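Local coordinates for protein myosin-I heavy chain (Dictyostelium discoideum, PDB 5EJR) that is an actin-based class VII motor with ATPase activity that acts in early phagocytosis and adhesion, represented by a tail MyTH4-FERM domain, at residues A224-T236 with V267-A279. Residues are numbered along the deposited sequence; the frame is centred on the assembly and turned at random. Where two conformers were deposited one is given.
Sequences AKINTYTTIREIT and VVSETDMIYDVLA. With EDO (1,2-ethanediol), chain E.
A single beta bridge, T231 with M273, joins two residues that each sit at the N-cap of a helix, so the starts of helices 232-243 and 274-283 are tied through their leading backbone. The site lies in the ubiquitin-like lobe of the FERM domain. I274 N donates to T230 O (2.9 Å) and I232 N to D272 O (2.9 Å), both nearly along the C=O axis; one residue on, R233 N donates to E270 O on an in-plane lone pair (3.0 Å). T231 and E234 form a capping box at the start of helix 232-243.

Beneath this seam I232, its CG1 anti to the carbonyl carbon (chi1 -68°), lays CG1 3.7 Å from V268 CG1 and sets CD1 against I274 CB, while F292 of strand 290-296 packs on both isoleucines. I235 CD1 touches I274 CD1 at 3.6 Å. At the other end I226 CD1 rests over one face of the Y275 ring, a CH-pi contact 3.9 Å from the centroid, and T228 O lies in plane at the ring edge. A serine in place of Y275 would probably leave I226 without its aromatic cover and open a gap beside the 227-230 turn. A water there donates to T228 O and T230 O and accepts from Y275 N at 3.2 Å.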
loop_
_atom_site.group_PDB
_atom_site.type_symbol
_atom_site.label_atom_id
_atom_site.label_comp_id
_atom_site.label_asym_id
_atom_site.label_seq_id
_atom_site.Cartn_x
_atom_site.Cartn_y
_atom_site.Cartn_z
ATOM N N ALA A 224 -5.070 7.150 11.826
ATOM C CA ALA A 224 -5.306 8.068 10.719
ATOM C C ALA A 224 -6.644 7.805 10.057
ATOM O O ALA A 224 -6.965 6.653 9.784
ATOM C CB ALA A 224 -4.200 7.913 9.687
ATOM N N LYS A 225 -7.379 8.868 9.711
ATOM C CA LYS A 225 -8.663 8.755 8.995
ATOM C C LYS A 225 -8.377 8.234 7.578
ATOM O O LYS A 225 -7.449 8.713 6.912
ATOM C CB LYS A 225 -9.394 10.103 8.942
ATOM C CG LYS A 225 -10.023 10.513 10.271
ATOM C CD LYS A 225 -10.335 12.019 10.331
ATOM C CE LYS A 225 -11.682 12.396 9.750
ATOM N NZ LYS A 225 -11.865 13.872 9.683
ATOM N N ILE A 226 -9.131 7.211 7.157
ATOM C CA ILE A 226 -8.948 6.510 5.881
ATOM C C ILE A 226 -10.258 6.439 5.083
ATOM O O ILE A 226 -11.299 6.087 5.628
ATOM C CB ILE A 226 -8.310 5.102 6.166
ATOM C CG1 ILE A 226 -7.815 4.381 4.912
ATOM C CG2 ILE A 226 -9.213 4.175 6.968
ATOM C CD1 ILE A 226 -7.058 3.045 5.246
ATOM N N ASN A 227 -10.208 6.823 3.818
ATOM C CA ASN A 227 -11.344 6.750 2.901
ATOM C C ASN A 227 -10.914 5.815 1.764
ATOM O O ASN A 227 -9.727 5.501 1.653
ATOM C CB ASN A 227 -11.697 8.129 2.333
ATOM C CG ASN A 227 -11.609 9.282 3.309
ATOM O OD1 ASN A 227 -11.950 9.171 4.496
ATOM N ND2 ASN A 227 -11.163 10.431 2.816
ATOM N N THR A 228 -11.871 5.399 0.908
ATOM C CA THR A 228 -11.677 4.516 -0.255
ATOM C C THR A 228 -10.469 4.891 -1.109
ATOM O O THR A 228 -9.705 4.019 -1.504
ATOM C CB THR A 228 -12.956 4.533 -1.126
ATOM O OG1 THR A 228 -14.063 4.191 -0.296
ATOM C CG2 THR A 228 -12.886 3.576 -2.306
ATOM N N TYR A 229 -10.307 6.190 -1.381
ATOM C CA TYR A 229 -9.296 6.708 -2.273
ATOM C C TYR A 229 -8.118 7.390 -1.576
ATOM O O TYR A 229 -7.355 8.088 -2.238
ATOM C CB TYR A 229 -9.964 7.646 -3.291
ATOM C CG TYR A 229 -11.100 6.987 -4.063
ATOM C CD1 TYR A 229 -10.839 6.084 -5.088
ATOM C CD2 TYR A 229 -12.430 7.242 -3.742
ATOM C CE1 TYR A 229 -11.873 5.494 -5.818
ATOM C CE2 TYR A 229 -13.477 6.627 -4.440
ATOM C CZ TYR A 229 -13.190 5.760 -5.482
ATOM O OH TYR A 229 -14.198 5.135 -6.171
ATOM N N THR A 230 -7.937 7.175 -0.268
ATOM C CA THR A 230 -6.819 7.829 0.430
ATOM C C THR A 230 -5.461 7.340 -0.092
ATOM O O THR A 230 -5.214 6.129 -0.155
ATOM C CB THR A 230 -6.965 7.701 1.946
ATOM O OG1 THR A 230 -8.216 8.283 2.333
ATOM C CG2 THR A 230 -5.823 8.403 2.718
ATOM N N THR A 231 -4.582 8.286 -0.436
ATOM C CA THR A 231 -3.222 7.939 -0.855
ATOM C C THR A 231 -2.295 7.858 0.363
ATOM O O THR A 231 -2.582 8.417 1.434
ATOM C CB THR A 231 -2.656 8.957 -1.843
ATOM O OG1 THR A 231 -2.548 10.217 -1.183
ATOM C CG2 THR A 231 -3.446 9.045 -3.141
ATOM N N ILE A 232 -1.140 7.217 0.179
ATOM C CA ILE A 232 -0.116 7.100 1.217
ATOM C C ILE A 232 0.411 8.506 1.591
ATOM O O ILE A 232 0.670 8.764 2.769
ATOM C CB ILE A 232 0.960 6.083 0.737
ATOM C CG1 ILE A 232 0.337 4.656 0.688
ATOM C CG2 ILE A 232 2.279 6.131 1.573
ATOM C CD1 ILE A 232 0.061 3.904 2.067
ATOM N N ARG A 233 0.442 9.437 0.609
ATOM C CA ARG A 233 0.887 10.813 0.860
ATOM C C ARG A 233 -0.046 11.517 1.821
ATOM O O ARG A 233 0.432 12.165 2.755
ATOM C CB ARG A 233 1.061 11.621 -0.431
ATOM C CG ARG A 233 1.625 13.040 -0.222
ATOM C CD ARG A 233 3.087 13.050 0.254
ATOM N NE ARG A 233 3.214 13.317 1.690
ATOM C CZ ARG A 233 4.352 13.229 2.383
ATOM N NH1 ARG A 233 5.474 12.839 1.788
ATOM N NH2 ARG A 233 4.369 13.506 3.676
ATOM N N GLU A 234 -1.371 11.351 1.631
ATOM C CA GLU A 234 -2.393 11.942 2.507
ATOM C C GLU A 234 -2.346 11.384 3.922
ATOM O O GLU A 234 -2.443 12.173 4.857
ATOM C CB GLU A 234 -3.819 11.813 1.907
ATOM C CG GLU A 234 -3.998 12.600 0.613
ATOM C CD GLU A 234 -5.210 12.257 -0.242
ATOM O OE1 GLU A 234 -5.704 11.108 -0.162
ATOM O OE2 GLU A 234 -5.642 13.132 -1.030
ATOM N N ILE A 235 -2.213 10.047 4.103
ATOM C CA ILE A 235 -2.104 9.495 5.454
ATOM C C ILE A 235 -0.803 9.912 6.130
ATOM O O ILE A 235 -0.818 10.098 7.341
ATOM C CB ILE A 235 -2.345 7.987 5.660
ATOM C CG1 ILE A 235 -1.493 7.127 4.723
ATOM C CG2 ILE A 235 -3.828 7.606 5.609
ATOM C CD1 ILE A 235 -0.923 5.918 5.441
ATOM N N THR A 236 0.329 10.021 5.371
ATOM C CA THR A 236 1.602 10.472 5.951
ATOM C C THR A 236 1.385 11.890 6.496
ATOM O O THR A 236 1.768 12.167 7.626
ATOM C CB THR A 236 2.762 10.445 4.919
ATOM O OG1 THR A 236 2.908 9.128 4.376
ATOM C CG2 THR A 236 4.087 10.858 5.538
ATOM N N VAL A 267 9.888 0.684 1.129
ATOM C CA VAL A 267 9.351 2.034 0.935
ATOM C C VAL A 267 7.947 1.908 0.286
ATOM O O VAL A 267 7.780 1.115 -0.628
ATOM C CB VAL A 267 10.308 2.857 0.031
ATOM C CG1 VAL A 267 9.640 4.136 -0.477
ATOM C CG2 VAL A 267 11.615 3.183 0.759
ATOM N N VAL A 268 6.947 2.626 0.786
ATOM C CA VAL A 268 5.629 2.560 0.169
ATOM C C VAL A 268 5.501 3.830 -0.655
ATOM O O VAL A 268 5.693 4.910 -0.125
ATOM C CB VAL A 268 4.474 2.421 1.202
ATOM C CG1 VAL A 268 3.124 2.282 0.488
ATOM C CG2 VAL A 268 4.704 1.230 2.115
ATOM N N SER A 269 5.173 3.716 -1.930
ATOM C CA SER A 269 5.048 4.901 -2.779
ATOM C C SER A 269 4.004 5.825 -2.248
ATOM O O SER A 269 2.912 5.373 -1.921
ATOM C CB SER A 269 4.685 4.510 -4.211
ATOM O OG SER A 269 4.574 5.688 -4.997
ATOM N N GLU A 270 4.314 7.115 -2.173
ATOM C CA GLU A 270 3.348 8.127 -1.736
ATOM C C GLU A 270 2.102 8.213 -2.652
ATOM O O GLU A 270 1.069 8.735 -2.221
ATOM C CB GLU A 270 4.024 9.510 -1.608
ATOM C CG GLU A 270 4.515 10.114 -2.911
ATOM C CD GLU A 270 4.880 11.578 -2.783
ATOM O OE1 GLU A 270 6.012 11.875 -2.335
ATOM O OE2 GLU A 270 4.017 12.430 -3.093
ATOM N N THR A 271 2.198 7.720 -3.907
ATOM C CA THR A 271 1.066 7.757 -4.848
ATOM C C THR A 271 0.200 6.531 -4.777
ATOM O O THR A 271 -0.836 6.500 -5.444
ATOM C CB THR A 271 1.509 7.993 -6.293
ATOM O OG1 THR A 271 2.474 7.002 -6.657
ATOM C CG2 THR A 271 1.998 9.410 -6.541
ATOM N N ASP A 272 0.600 5.508 -4.001
ATOM C CA ASP A 272 -0.233 4.324 -3.907
ATOM C C ASP A 272 -1.487 4.645 -3.062
ATOM O O ASP A 272 -1.443 5.535 -2.195
ATOM C CB ASP A 272 0.516 3.178 -3.205
ATOM C CG ASP A 272 1.558 2.401 -3.993
ATOM O OD1 ASP A 272 1.802 2.749 -5.181
ATOM O OD2 ASP A 272 2.138 1.444 -3.420
ATOM N N MET A 273 -2.561 3.874 -3.300
ATOM C CA MET A 273 -3.811 3.918 -2.539
ATOM C C MET A 273 -3.552 3.041 -1.355
ATOM O O MET A 273 -3.121 1.901 -1.541
ATOM C CB MET A 273 -4.972 3.307 -3.348
ATOM C CG MET A 273 -5.310 4.076 -4.578
ATOM S SD MET A 273 -5.351 5.838 -4.229
ATOM C CE MET A 273 -6.702 6.286 -5.198
ATOM N N ILE A 274 -3.797 3.547 -0.137
ATOM C CA ILE A 274 -3.564 2.733 1.081
ATOM C C ILE A 274 -4.332 1.402 1.054
ATOM O O ILE A 274 -3.756 0.366 1.396
ATOM C CB ILE A 274 -3.782 3.514 2.419
ATOM C CG1 ILE A 274 -3.573 2.591 3.646
ATOM C CG2 ILE A 274 -5.141 4.234 2.453
ATOM C CD1 ILE A 274 -3.277 3.300 4.939
ATOM N N TYR A 275 -5.578 1.418 0.553
ATOM C CA TYR A 275 -6.373 0.187 0.471
ATOM C C TYR A 275 -5.818 -0.810 -0.553
ATOM O O TYR A 275 -5.900 -2.017 -0.307
ATOM C CB TYR A 275 -7.858 0.494 0.255
ATOM C CG TYR A 275 -8.598 0.833 1.540
ATOM C CD1 TYR A 275 -8.491 0.021 2.667
ATOM C CD2 TYR A 275 -9.447 1.931 1.609
ATOM C CE1 TYR A 275 -9.183 0.317 3.843
ATOM C CE2 TYR A 275 -10.145 2.235 2.778
ATOM C CZ TYR A 275 -10.014 1.420 3.889
ATOM O OH TYR A 275 -10.691 1.713 5.043
ATOM N N ASP A 276 -5.171 -0.316 -1.647
ATOM C CA ASP A 276 -4.523 -1.211 -2.623
ATOM C C ASP A 276 -3.332 -1.919 -1.974
ATOM O O ASP A 276 -3.101 -3.094 -2.238
ATOM C CB ASP A 276 -4.098 -0.465 -3.894
ATOM C CG ASP A 276 -5.232 -0.089 -4.833
ATOM O OD1 ASP A 276 -6.326 -0.695 -4.722
ATOM O OD2 ASP A 276 -5.015 0.787 -5.711
ATOM N N VAL A 277 -2.605 -1.204 -1.079
ATOM C CA VAL A 277 -1.471 -1.748 -0.336
ATOM C C VAL A 277 -1.975 -2.828 0.628
ATOM O O VAL A 277 -1.360 -3.888 0.719
ATOM C CB VAL A 277 -0.644 -0.660 0.423
ATOM C CG1 VAL A 277 0.528 -1.283 1.173
ATOM C CG2 VAL A 277 -0.170 0.458 -0.495
ATOM N N LEU A 278 -3.077 -2.563 1.352
ATOM C CA LEU A 278 -3.604 -3.542 2.303
ATOM C C LEU A 278 -4.024 -4.848 1.635
ATOM O O LEU A 278 -3.804 -5.917 2.213
ATOM C CB LEU A 278 -4.730 -2.973 3.186
ATOM C CG LEU A 278 -4.291 -1.902 4.185
ATOM C CD1 LEU A 278 -5.508 -1.122 4.706
ATOM C CD2 LEU A 278 -3.497 -2.513 5.348
ATOM N N ALA A 279 -4.569 -4.757 0.411
ATOM C CA ALA A 279 -4.980 -5.917 -0.385
ATOM C C ALA A 279 -3.725 -6.705 -0.800
ATOM O O ALA A 279 -3.657 -7.915 -0.559
ATOM C CB ALA A 279 -5.762 -5.463 -1.602
HETATM C C1 EDO E . 9.018 8.100 -0.594
HETATM O O1 EDO E . 8.440 7.962 0.708
HETATM C C2 EDO E . 8.224 7.223 -1.638
HETATM O O2 EDO E . 7.039 7.929 -1.978
HETATM O O HOH W 1 -7.124 3.960 -0.591
#